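PDB 6A6E: cysteine desulfurase from Fervidobacterium islandicum, which catalyses the pyridoxal-phosphate-dependent removal of sulfur from L-cysteine, giving alanine and a persulfide that probably feeds sulfur transfer in the Suf system. Local coordinates for residues Ser101-Gly106 / Phe229-Gly234; Ile97-Gly102 / Ile243-Gly248; Ala41-Cys46 / Lys236-Thr241. All blocks are in the same frame, centred on the assembly; numbering follows the deposited sequence.

Contact 1 (Ser101-Gly106 / Phe229-Gly234); sequences SGTTMG and FLVFSG. With PLP (pyridoxal-5'-phosphate), chain E.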
loop_
_atom_site.group_PDB
_atom_site.type_symbol
_atom_site.label_atom_id
_atom_site.label_comp_id
_atom_site.label_asym_id
_atom_site.label_seq_id
_atom_site.Cartn_x
_atom_site.Cartn_y
_atom_site.Cartn_z
ATOM N N SER A 101 -2.652 -2.414 2.718
ATOM C CA SER A 101 -2.576 -1.004 2.260
ATOM C C SER A 101 -3.624 -0.122 2.932
ATOM O O SER A 101 -3.537 1.116 2.834
ATOM C CB SER A 101 -2.686 -0.927 0.762
ATOM O OG SER A 101 -4.004 -1.263 0.346
ATOM N N GLY A 102 -4.594 -0.731 3.641
ATOM C CA GLY A 102 -5.701 0.057 4.252
ATOM C C GLY A 102 -6.959 -0.735 4.545
ATOM O O GLY A 102 -7.065 -1.947 4.192
ATOM N N THR A 103 -7.930 -0.075 5.157
ATOM C CA THR A 103 -9.228 -0.683 5.379
ATOM C C THR A 103 -9.833 -1.235 4.084
ATOM O O THR A 103 -10.261 -2.368 4.050
ATOM C CB THR A 103 -10.186 0.293 5.964
ATOM O OG1 THR A 103 -9.676 0.765 7.211
ATOM C CG2 THR A 103 -11.591 -0.365 6.148
ATOM N N THR A 104 -9.899 -0.400 3.046
ATOM C CA THR A 104 -10.476 -0.783 1.797
ATOM C C THR A 104 -9.879 -2.080 1.265
ATOM O O THR A 104 -10.625 -3.016 0.910
ATOM C CB THR A 104 -10.372 0.348 0.770
ATOM O OG1 THR A 104 -11.002 1.522 1.280
ATOM C CG2 THR A 104 -11.031 -0.029 -0.574
ATOM N N MET A 105 -8.561 -2.174 1.200
ATOM C CA MET A 105 -7.934 -3.434 0.751
ATOM C C MET A 105 -8.357 -4.615 1.627
ATOM O O MET A 105 -8.673 -5.691 1.135
ATOM C CB MET A 105 -6.389 -3.343 0.718
ATOM C CG MET A 105 -5.705 -4.734 0.676
ATOM S SD MET A 105 -3.932 -4.709 0.324
ATOM C CE MET A 105 -3.408 -6.379 0.828
ATOM N N GLY A 106 -8.304 -4.442 2.937
ATOM C CA GLY A 106 -8.800 -5.457 3.877
ATOM C C GLY A 106 -10.168 -6.030 3.594
ATOM O O GLY A 106 -10.331 -7.238 3.584
ATOM N N PHE A 229 -13.025 -11.089 12.103
ATOM C CA PHE A 229 -12.099 -10.244 11.397
ATOM C C PHE A 229 -12.397 -8.815 11.790
ATOM O O PHE A 229 -13.574 -8.462 12.015
ATOM C CB PHE A 229 -12.226 -10.383 9.862
ATOM C CG PHE A 229 -11.947 -11.751 9.348
ATOM C CD1 PHE A 229 -10.656 -12.186 9.179
ATOM C CD2 PHE A 229 -12.994 -12.636 9.150
ATOM C CE1 PHE A 229 -10.390 -13.456 8.784
ATOM C CE2 PHE A 229 -12.730 -13.917 8.711
ATOM C CZ PHE A 229 -11.429 -14.337 8.534
ATOM N N LEU A 230 -11.323 -8.008 11.866
ATOM C CA LEU A 230 -11.412 -6.556 11.998
ATOM C C LEU A 230 -10.372 -5.866 11.062
ATOM O O LEU A 230 -9.229 -6.307 10.966
ATOM C CB LEU A 230 -11.137 -6.138 13.434
ATOM C CG LEU A 230 -11.338 -4.655 13.782
ATOM C CD1 LEU A 230 -12.325 -4.471 14.901
ATOM C CD2 LEU A 230 -10.028 -4.026 14.210
ATOM N N VAL A 231 -10.760 -4.739 10.469
ATOM C CA VAL A 231 -9.877 -3.961 9.627
ATOM C C VAL A 231 -9.810 -2.494 10.077
ATOM O O VAL A 231 -10.811 -1.948 10.521
ATOM C CB VAL A 231 -10.323 -4.044 8.172
ATOM C CG1 VAL A 231 -10.180 -5.479 7.636
ATOM C CG2 VAL A 231 -11.753 -3.548 7.959
ATOM N N PHE A 232 -8.665 -1.840 9.896
ATOM C CA PHE A 232 -8.592 -0.410 10.069
ATOM C C PHE A 232 -7.418 0.175 9.251
ATOM O O PHE A 232 -6.583 -0.589 8.736
ATOM C CB PHE A 232 -8.527 -0.055 11.595
ATOM C CG PHE A 232 -7.206 -0.393 12.295
ATOM C CD1 PHE A 232 -7.013 -1.615 12.932
ATOM C CD2 PHE A 232 -6.196 0.556 12.377
ATOM C CE1 PHE A 232 -5.815 -1.902 13.579
ATOM C CE2 PHE A 232 -5.024 0.281 13.021
ATOM C CZ PHE A 232 -4.838 -0.959 13.654
ATOM N N SER A 233 -7.327 1.513 9.202
ATOM C CA SER A 233 -6.341 2.218 8.408
ATOM C C SER A 233 -5.448 3.045 9.314
ATOM O O SER A 233 -5.927 3.782 10.227
ATOM C CB SER A 233 -7.015 3.176 7.415
ATOM O OG SER A 233 -7.858 2.523 6.464
ATOM N N GLY A 234 -4.142 2.989 9.007
ATOM C CA GLY A 234 -3.140 3.736 9.743
ATOM C C GLY A 234 -3.325 5.245 9.748
ATOM O O GLY A 234 -3.054 5.901 10.790
HETATM N N1 PLP E . -14.913 2.731 6.606
HETATM C C2 PLP E . -15.075 3.746 7.413
HETATM C C2A PLP E . -16.197 3.759 8.395
HETATM C C3 PLP E . -14.146 4.868 7.275
HETATM O O3 PLP E . -14.320 5.915 8.063
HETATM C C4 PLP E . -13.041 4.803 6.320
HETATM C C4A PLP E . -12.026 5.831 6.192
HETATM C C5 PLP E . -12.979 3.630 5.443
HETATM C C6 PLP E . -13.932 2.680 5.660
HETATM C C5A PLP E . -11.929 3.484 4.337
HETATM O O4P PLP E . -10.559 3.688 4.648
HETATM P P PLP E . -9.344 3.838 3.584
HETATM O O1P PLP E . -9.192 2.563 2.854
HETATM O O2P PLP E . -9.775 5.041 2.794
HETATM O O3P PLP E . -8.207 4.080 4.531
#

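Contact 2 (Ile97-Gly102 / Ile243-Gly248); sequences IIFTSG and IGVLYG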
loop_
_atom_site.group_PDB
_atom_site.type_symbol
_atom_site.label_atom_id
_atom_site.label_comp_id
_atom_site.label_asym_id
_atom_site.label_seq_id
_atom_site.Cartn_x
_atom_site.Cartn_y
_atom_site.Cartn_z
ATOM N N ILE A 97 -2.216 -10.759 12.942
ATOM C CA ILE A 97 -2.100 -9.431 12.373
ATOM C C ILE A 97 -1.438 -9.508 10.981
ATOM O O ILE A 97 -0.275 -9.967 10.836
ATOM C CB ILE A 97 -1.269 -8.590 13.284
ATOM C CG1 ILE A 97 -1.952 -8.463 14.670
ATOM C CG2 ILE A 97 -1.057 -7.179 12.752
ATOM C CD1 ILE A 97 -3.384 -7.909 14.670
ATOM N N ILE A 98 -2.191 -9.061 9.975
ATOM C CA ILE A 98 -1.723 -8.942 8.624
ATOM C C ILE A 98 -1.667 -7.492 8.218
ATOM O O ILE A 98 -2.637 -6.781 8.408
ATOM C CB ILE A 98 -2.676 -9.691 7.724
ATOM C CG1 ILE A 98 -2.702 -11.159 8.246
ATOM C CG2 ILE A 98 -2.218 -9.618 6.290
ATOM C CD1 ILE A 98 -3.966 -11.816 7.834
ATOM N N PHE A 99 -0.510 -7.048 7.730
ATOM C CA PHE A 99 -0.372 -5.679 7.201
ATOM C C PHE A 99 -0.913 -5.632 5.762
ATOM O O PHE A 99 -0.708 -6.562 4.947
ATOM C CB PHE A 99 1.062 -5.136 7.290
ATOM C CG PHE A 99 1.505 -4.818 8.672
ATOM C CD1 PHE A 99 0.880 -3.825 9.401
ATOM C CD2 PHE A 99 2.589 -5.479 9.241
ATOM C CE1 PHE A 99 1.322 -3.476 10.647
ATOM C CE2 PHE A 99 3.006 -5.189 10.516
ATOM C CZ PHE A 99 2.371 -4.177 11.226
ATOM N N THR A 100 -1.758 -4.624 5.524
ATOM C CA THR A 100 -2.306 -4.310 4.221
ATOM C C THR A 100 -2.051 -2.845 3.824
ATOM O O THR A 100 -1.327 -2.090 4.532
ATOM C CB THR A 100 -3.829 -4.525 4.275
ATOM O OG1 THR A 100 -4.407 -3.536 5.131
ATOM C CG2 THR A 100 -4.177 -5.974 4.845
ATOM N N SER A 101 -2.652 -2.414 2.718
ATOM C CA SER A 101 -2.576 -1.004 2.260
ATOM C C SER A 101 -3.624 -0.122 2.932
ATOM O O SER A 101 -3.537 1.116 2.834
ATOM C CB SER A 101 -2.686 -0.927 0.762
ATOM O OG SER A 101 -4.004 -1.263 0.346
ATOM N N GLY A 102 -4.594 -0.731 3.641
ATOM C CA GLY A 102 -5.701 0.057 4.252
ATOM C C GLY A 102 -6.959 -0.735 4.545
ATOM O O GLY A 102 -7.065 -1.947 4.192
ATOM N N ILE A 243 -0.767 2.162 4.755
ATOM C CA ILE A 243 -0.662 1.070 5.717
ATOM C C ILE A 243 -1.991 0.838 6.394
ATOM O O ILE A 243 -2.673 1.756 6.809
ATOM C CB ILE A 243 0.485 1.250 6.692
ATOM C CG1 ILE A 243 0.704 -0.032 7.520
ATOM C CG2 ILE A 243 0.322 2.461 7.586
ATOM C CD1 ILE A 243 1.330 -1.174 6.775
ATOM N N GLY A 244 -2.435 -0.405 6.357
ATOM C CA GLY A 244 -3.600 -0.831 7.148
ATOM C C GLY A 244 -3.294 -2.142 7.861
ATOM O O GLY A 244 -2.193 -2.743 7.700
ATOM N N VAL A 245 -4.297 -2.610 8.588
ATOM C CA VAL A 245 -4.258 -3.812 9.378
ATOM C C VAL A 245 -5.457 -4.649 9.136
ATOM O O VAL A 245 -6.614 -4.153 9.052
ATOM C CB VAL A 245 -4.196 -3.488 10.899
ATOM C CG1 VAL A 245 -4.325 -4.768 11.736
ATOM C CG2 VAL A 245 -2.888 -2.817 11.183
ATOM N N LEU A 246 -5.208 -5.944 9.032
ATOM C CA LEU A 246 -6.311 -6.937 9.055
ATOM C C LEU A 246 -6.003 -7.898 10.161
ATOM O O LEU A 246 -4.914 -8.543 10.168
ATOM C CB LEU A 246 -6.432 -7.682 7.748
ATOM C CG LEU A 246 -7.273 -8.974 7.711
ATOM C CD1 LEU A 246 -8.691 -8.605 7.737
ATOM C CD2 LEU A 246 -7.060 -9.625 6.373
ATOM N N TYR A 247 -6.963 -8.020 11.066
ATOM C CA TYR A 247 -6.914 -8.987 12.165
ATOM C C TYR A 247 -7.818 -10.093 11.779
ATOM O O TYR A 247 -8.887 -9.823 11.296
ATOM C CB TYR A 247 -7.424 -8.443 13.525
ATOM C CG TYR A 247 -7.856 -9.553 14.515
ATOM C CD1 TYR A 247 -6.922 -10.338 15.230
ATOM C CD2 TYR A 247 -9.193 -9.877 14.665
ATOM C CE1 TYR A 247 -7.355 -11.365 16.056
ATOM C CE2 TYR A 247 -9.635 -10.899 15.514
ATOM C CZ TYR A 247 -8.696 -11.617 16.209
ATOM O OH TYR A 247 -9.155 -12.605 17.016
ATOM N N GLY A 248 -7.411 -11.339 11.975
ATOM C CA GLY A 248 -8.344 -12.445 11.940
ATOM C C GLY A 248 -7.999 -13.526 12.940
ATOM O O GLY A 248 -6.799 -13.782 13.223
HETATM O O HOH W 1 -6.965 -4.014 6.159
#

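Contact 3 (Ala41-Cys46 / Lys236-Thr241); sequences ASTLKC and KILGPT. With PLP (pyridoxal-5'-phosphate), chain E.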
loop_
_atom_site.group_PDB
_atom_site.type_symbol
_atom_site.label_atom_id
_atom_site.label_comp_id
_atom_site.label_asym_id
_atom_site.label_seq_id
_atom_site.Cartn_x
_atom_site.Cartn_y
_atom_site.Cartn_z
ATOM N N ALA A 41 -11.811 12.019 7.873
ATOM C CA ALA A 41 -11.236 11.761 6.588
ATOM C C ALA A 41 -9.763 11.319 6.710
ATOM O O ALA A 41 -9.339 10.415 5.975
ATOM C CB ALA A 41 -11.330 13.014 5.711
ATOM N N SER A 42 -8.963 12.043 7.480
ATOM C CA SER A 42 -7.625 11.633 7.844
ATOM C C SER A 42 -7.109 12.498 8.976
ATOM O O SER A 42 -7.717 13.530 9.301
ATOM C CB SER A 42 -6.651 11.673 6.662
ATOM O OG SER A 42 -5.531 10.802 6.907
ATOM N N THR A 43 -6.044 12.058 9.636
ATOM C CA THR A 43 -5.511 12.826 10.778
ATOM C C THR A 43 -4.165 13.440 10.522
ATOM O O THR A 43 -3.393 13.029 9.617
ATOM C CB THR A 43 -5.442 11.957 12.036
ATOM O OG1 THR A 43 -4.700 10.770 11.733
ATOM C CG2 THR A 43 -6.846 11.555 12.533
ATOM N N LEU A 44 -3.834 14.392 11.370
ATOM C CA LEU A 44 -2.578 15.143 11.257
ATOM C C LEU A 44 -1.469 14.299 11.882
ATOM O O LEU A 44 -1.746 13.391 12.687
ATOM C CB LEU A 44 -2.700 16.471 12.007
ATOM C CG LEU A 44 -3.768 17.465 11.598
ATOM C CD1 LEU A 44 -3.667 18.667 12.519
ATOM C CD2 LEU A 44 -3.716 17.891 10.137
ATOM N N LYS A 45 -0.227 14.579 11.500
ATOM C CA LYS A 45 0.921 13.754 11.884
ATOM C C LYS A 45 1.783 14.376 12.966
ATOM O O LYS A 45 2.010 15.588 13.030
ATOM C CB LYS A 45 1.804 13.443 10.668
ATOM C CG LYS A 45 1.055 12.950 9.422
ATOM C CD LYS A 45 0.024 11.859 9.722
ATOM C CE LYS A 45 -0.729 11.412 8.483
ATOM N NZ LYS A 45 -1.940 10.668 8.929
ATOM N N CYS A 46 2.275 13.487 13.815
ATOM C CA CYS A 46 3.092 13.794 14.959
ATOM C C CYS A 46 4.542 13.918 14.541
ATOM O O CYS A 46 5.085 13.022 13.897
ATOM C CB CYS A 46 2.921 12.681 15.984
ATOM S SG CYS A 46 4.081 12.856 17.329
ATOM N N LYS A 236 -5.796 7.238 9.727
ATOM C CA LYS A 236 -6.801 7.725 10.637
ATOM C C LYS A 236 -6.472 7.674 12.129
ATOM O O LYS A 236 -7.243 8.223 12.930
ATOM C CB LYS A 236 -8.177 7.091 10.385
ATOM C CG LYS A 236 -8.770 7.532 9.038
ATOM C CD LYS A 236 -10.185 6.993 8.847
ATOM C CE LYS A 236 -10.670 7.278 7.448
ATOM N NZ LYS A 236 -11.978 6.579 7.236
ATOM N N ILE A 237 -5.299 7.132 12.476
ATOM C CA ILE A 237 -4.835 7.090 13.836
ATOM C C ILE A 237 -3.473 7.750 13.985
ATOM O O ILE A 237 -2.557 7.158 14.591
ATOM C CB ILE A 237 -4.909 5.623 14.344
ATOM C CG1 ILE A 237 -4.660 5.541 15.859
ATOM C CG2 ILE A 237 -4.004 4.681 13.589
ATOM C CD1 ILE A 237 -4.903 4.163 16.480
ATOM N N LEU A 238 -3.286 8.913 13.361
ATOM C CA LEU A 238 -2.003 9.629 13.336
ATOM C C LEU A 238 -0.910 8.968 12.522
ATOM O O LEU A 238 0.206 9.475 12.438
ATOM C CB LEU A 238 -1.445 9.886 14.758
ATOM C CG LEU A 238 -2.401 10.435 15.797
ATOM C CD1 LEU A 238 -1.693 10.465 17.134
ATOM C CD2 LEU A 238 -2.812 11.848 15.426
ATOM N N GLY A 239 -1.236 7.888 11.818
ATOM C CA GLY A 239 -0.213 7.089 11.175
ATOM C C GLY A 239 0.100 7.430 9.753
ATOM O O GLY A 239 -0.539 8.298 9.139
ATOM N N PRO A 240 1.100 6.754 9.215
ATOM C CA PRO A 240 1.475 6.884 7.814
ATOM C C PRO A 240 0.329 6.562 6.881
ATOM O O PRO A 240 -0.607 5.872 7.257
ATOM C CB PRO A 240 2.620 5.870 7.639
ATOM C CG PRO A 240 2.986 5.323 8.998
ATOM C CD PRO A 240 1.795 5.612 9.888
ATOM N N THR A 241 0.413 7.060 5.654
ATOM C CA THR A 241 -0.472 6.582 4.628
ATOM C C THR A 241 0.053 5.270 4.085
ATOM O O THR A 241 1.195 4.891 4.309
ATOM C CB THR A 241 -0.678 7.611 3.466
ATOM O OG1 THR A 241 0.581 8.082 2.979
ATOM C CG2 THR A 241 -1.442 8.859 3.956
HETATM N N1 PLP E . -14.913 2.731 6.606
HETATM C C2 PLP E . -15.075 3.746 7.413
HETATM C C2A PLP E . -16.197 3.759 8.395
HETATM C C3 PLP E . -14.146 4.868 7.275
HETATM O O3 PLP E . -14.320 5.915 8.063
HETATM C C4 PLP E . -13.041 4.803 6.320
HETATM C C4A PLP E . -12.026 5.831 6.192
HETATM C C5 PLP E . -12.979 3.630 5.443
HETATM C C6 PLP E . -13.932 2.680 5.660
HETATM C C5A PLP E . -11.929 3.484 4.337
HETATM O O4P PLP E . -10.559 3.688 4.648
HETATM P P PLP E . -9.344 3.838 3.584
HETATM O O1P PLP E . -9.192 2.563 2.854
HETATM O O2P PLP E . -9.775 5.041 2.794
HETATM O O3P PLP E . -8.207 4.080 4.531
HETATM O O HOH W 2 2.311 10.763 13.357
#

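Contact 1 (Ser101-Gly106 / Phe229-Gly234)
T103 and S233 make a buried contact between the first turn of helix 103-116 and the end of strand 229-233, with a polar end at the phosphate and an apolar end at V231. It forms the phosphate corner of the PLP site. A phosphate at the N-terminal end of a helix is a familiar feature of fold-type I PLP enzymes.

The S233 hydroxyl is the shared group. It accepts from the backbone, T103 N to S233 OG at 2.9 Å, with an N-H...O angle of 163°. It also accepts from T103 OG1, 2.6 Å from S233 OG. It donates in turn to the phosphate, S233 OG to PLP O3P at 2.5 Å. Three bonds therefore fix its rotation. T104 holds a second phosphate oxygen with its backbone N and its hydroxyl, T104 OG1 to PLP O1P at 2.6 Å. The amides of this helix end would probably favour the phosphate's negative charge.

CG2 lies anti to the backbone N of T103 (chi1 -60°). That splits the side chain by task: OG1 meets S233, while T103 CG2 packs on V231 CG2 at 3.7 Å. These two side chains cross at about a right angle. V231 CG1 reaches the helix backbone, 4.0 Å from G106 CA. G106 has no side chain to hold it off.

Around the contact, strand 229-233 lies between strands 206-210 and 244-248. T103 also touches D210 and A212. V231 packs against L246 of strand 244-248 and I107 of the helix, while F232 turns to V245 and V215.

Contact 2 (Ile97-Gly102 / Ile243-Gly248)
I98 with L246 and T100 with G244 are the hydrogen-bonded pairs of an antiparallel ladder, whose strand axes approach to 4.5 Å at 149°. Each pair makes two backbone bonds; I98 N to L246 O is 2.8 Å. At the T100-G244 pair the geometry shifts, and T100 N stands 58° out of the G244 carbonyl plane. G244 has no side chain, and G102 comes close there, with G102 CA 3.7 Å from G244 CA.

I97, F99, V245 and Y247 share one face of the sheet. The F99 ring takes G244 O at its edge, in plane. F99 CD1 is 3.8 Å from I243 CD1, which approaches obliquely. I97 reaches two neighbours: I97 CG2 lies 4.2 Å from V245 CG1, and its CD1 meets the edge of the Y247 ring. Helices 70-90 and 290-306 cover this face.

I98, T100 and L246 are on the other face. I98 and L246 lie side by side and point the same way, with I98 CD1 4.1 Å from L246 CD2. The T100 and L246 side chains cross at about a right angle, with the T100 methyl against L246 CB. L246 continues onto F109 and L110 of helix 103-116.

T100 chi1 of 68° sets OG1 between the backbone N and the carbonyl carbon. There T100 OG1 accepts from G102 N at 3.2 Å, an ST turn. A water lies 2.8 Å from T100 OG1; it donates to G102 O and, weakly, to V245 O.

Apolar side chains line both faces along the ladder. The polar groups gather where the chain leaves the sheet for helix 103-116. There the hydroxyl and the water serve G102 N, G102 O and V245 O, backbone atoms that the ladder bonds do not use.

Contact 3 (Ala41-Cys46 / Lys236-Thr241)
T43 has chi1 of 54°, which turns its hydroxyl to the L238 backbone, and K45 bends at chi2 (-47°) to bring its amine to G239. L238 N donates to T43 OG1 at 2.8 Å with an N-H...O angle of 147°. The same hydroxyl is hydrogen-bonded to H235 O. K45 NZ bridges both segments. It lies 2.8 Å from G239 O, in that carbonyl's plane, and 2.9 Å from T43 O, above that one's plane.

K236 is the PLP-linked lysine of the fold-type I site. Its extended chain ends in a covalent bond, K236 NZ to PLP C4A at 1.3 Å, consistent with the internal aldimine. A41 and S42 run beside this chain, with A41 O 3.7 Å from K236 CE. The T43 methyl touches the K236 carbonyl, T43 CG2 to K236 O at 3.4 Å.

L238 CD2 comes to 3.3 Å from L44 O. A water accepts from C46 N and donates to L238 O, at the end of the loop before helix 47-59. At the subunit interface, S42 OG is hydrogen-bonded to H235 and to Y61 of the second subunit, while A41 O is hydrogen-bonded to N63 of that subunit.

All three contacts are buried, but their settings differ. Contact 2 lies within the seven-stranded sheet and contact 1 sets helix 103-116 against it; they share S101 and G102, where strand 97-100 gives way to that helix. Their other strands, 229-233 and 244-248, are neighbours, joined by backbone bonds such as L230 to Y247. Contact 2 is a backbone ladder with apolar faces. Contact 1 is smaller and turns polar at the phosphate. Contact 3 has no regular helix or strand. It joins two loops beside the second subunit through side-chain-to-backbone bonds. Contacts 1 and 3 meet different parts of PLP: contact 1 the phosphate, contact 3 the carbon bonded to K236.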